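Local coordinates for protein putative C39-like peptidase (Bacillus anthracis, PDB 3ERV) that is of unknown function but probably acts as a cysteine peptidase related to the C39 family, at residues Ser103-Tyr108 with Thr162-Asn167. Numbering follows the deposited sequence.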
# COMPACT_ATOMS: atom_id res chain seq x y z
N SER A 103 -1.80 -11.86 16.51
CA SER A 103 -0.61 -11.37 15.80
C SER A 103 -0.85 -11.16 14.32
O SER A 103 -1.54 -11.96 13.69
CB SER A 103 0.53 -12.39 15.92
OG SER A 103 0.77 -12.65 17.27
N GLY A 104 -0.19 -10.15 13.74
CA GLY A 104 -0.23 -9.93 12.30
C GLY A 104 0.68 -8.80 11.91
O GLY A 104 1.17 -8.03 12.76
N TYR A 105 0.95 -8.68 10.62
CA TYR A 105 1.80 -7.62 10.17
C TYR A 105 1.16 -6.84 8.99
O TYR A 105 0.52 -5.80 9.19
CB TYR A 105 3.19 -8.20 9.82
CG TYR A 105 4.12 -7.18 9.20
CD1 TYR A 105 4.48 -6.02 9.91
CD2 TYR A 105 4.66 -7.36 7.92
CE1 TYR A 105 5.33 -5.07 9.35
CE2 TYR A 105 5.51 -6.41 7.35
CZ TYR A 105 5.85 -5.26 8.11
OH TYR A 105 6.70 -4.29 7.63
N GLY A 106 1.26 -7.39 7.77
CA GLY A 106 0.77 -6.68 6.57
C GLY A 106 1.17 -7.54 5.39
O GLY A 106 1.51 -8.72 5.55
N VAL A 107 1.17 -6.94 4.21
CA VAL A 107 1.43 -7.69 2.99
C VAL A 107 2.18 -6.73 2.08
O VAL A 107 1.95 -5.52 2.12
CB VAL A 107 0.11 -8.19 2.32
CG1 VAL A 107 -0.77 -6.98 1.93
CG2 VAL A 107 0.42 -9.02 1.08
N TYR A 108 3.10 -7.26 1.29
CA TYR A 108 3.92 -6.41 0.44
C TYR A 108 3.38 -6.42 -1.00
O TYR A 108 2.32 -6.95 -1.28
CB TYR A 108 5.40 -6.82 0.53
CG TYR A 108 6.11 -6.30 1.78
CD1 TYR A 108 5.44 -5.45 2.68
CD2 TYR A 108 7.47 -6.61 2.05
CE1 TYR A 108 6.06 -4.95 3.81
CE2 TYR A 108 8.12 -6.09 3.20
CZ TYR A 108 7.39 -5.25 4.08
OH TYR A 108 7.96 -4.70 5.24
N THR A 162 13.19 -4.59 12.28
CA THR A 162 13.63 -5.95 12.64
C THR A 162 13.91 -6.72 11.35
O THR A 162 13.40 -6.37 10.27
CB THR A 162 12.54 -6.76 13.36
OG1 THR A 162 11.85 -5.95 14.31
CG2 THR A 162 13.15 -7.99 14.04
N THR A 163 14.68 -7.78 11.47
CA THR A 163 14.82 -8.71 10.37
C THR A 163 14.14 -10.00 10.80
O THR A 163 14.39 -10.53 11.88
CB THR A 163 16.29 -8.93 10.00
OG1 THR A 163 16.96 -7.66 9.97
CG2 THR A 163 16.42 -9.55 8.62
N TRP A 164 13.25 -10.50 9.95
CA TRP A 164 12.60 -11.76 10.20
C TRP A 164 13.24 -12.74 9.27
O TRP A 164 13.53 -12.42 8.11
CB TRP A 164 11.12 -11.68 9.81
CG TRP A 164 10.25 -11.00 10.81
CD1 TRP A 164 10.64 -10.37 11.96
CD2 TRP A 164 8.83 -10.83 10.72
NE1 TRP A 164 9.54 -9.83 12.59
CE2 TRP A 164 8.42 -10.10 11.85
CE3 TRP A 164 7.87 -11.21 9.77
CZ2 TRP A 164 7.08 -9.78 12.09
CZ3 TRP A 164 6.54 -10.88 10.00
CH2 TRP A 164 6.16 -10.16 11.14
N GLU A 165 13.42 -13.95 9.78
CA GLU A 165 13.84 -15.08 8.95
C GLU A 165 12.61 -15.85 8.51
O GLU A 165 11.81 -16.26 9.33
CB GLU A 165 14.76 -16.00 9.74
CG GLU A 165 16.20 -15.87 9.34
CD GLU A 165 17.09 -16.78 10.19
OE1 GLU A 165 17.91 -16.24 10.99
OE2 GLU A 165 16.91 -18.02 10.07
N THR A 166 12.47 -16.04 7.22
CA THR A 166 11.27 -16.71 6.70
C THR A 166 11.78 -17.85 5.82
O THR A 166 13.00 -17.96 5.61
CB THR A 166 10.47 -15.76 5.82
OG1 THR A 166 11.10 -15.63 4.55
CG2 THR A 166 10.38 -14.37 6.47
N ASN A 167 10.87 -18.69 5.30
CA ASN A 167 11.28 -19.75 4.38
C ASN A 167 11.85 -19.20 3.07
O ASN A 167 12.25 -19.95 2.20
CB ASN A 167 10.12 -20.72 4.10
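Tyr105 and Trp164 make the whole of this contact, a compact example of two large aromatic side chains joining backbones that stay well apart, with CA atoms 11.6 Å from each other. Trp164 reaches across with the far end of its indole: CH2, on the six-membered ring, comes to 3.8 Å from CB of Tyr105 and lies 4.1 Å from CG of the same tyrosine. The indole thus meets the root of the tyrosine side chain, well away from its hydroxyl. The six-membered ring of Trp164 and the phenol ring of Tyr105 meet obliquely, their planes inclined at 60° and their centroids 5.5 Å apart; the attraction is apolar, and no hydrogen bond joins the two residues.

In Trp164, CG sits beside the backbone N and anti to the carbonyl carbon (chi1 -79°), which sends the indole from the strand toward Tyr105. In Tyr105, CG is anti to the backbone N (chi1 174°), and the ring projects from the loop with its hydroxyl directed to Tyr108. There the two phenol oxygens, Tyr105 OH and Tyr108 OH, share a hydrogen bond of 2.7 Å, and CZ of Tyr108 lies in plane at the edge of the Tyr105 ring. Tyr108 OH is also bonded to Ser172 O, and Tyr105 OH has a weak hydrogen bond with Thr174 N, just past strand 169-173.

Trp164 also makes a cation-pi contact with Arg86, and both aromatics touch Val94 and Ile173. The pair therefore connects the loop between strand 93-94 and helix 109-119, where Tyr108 is the N-cap residue, to the two-stranded antiparallel hairpin of strands 162-166 and 169-173.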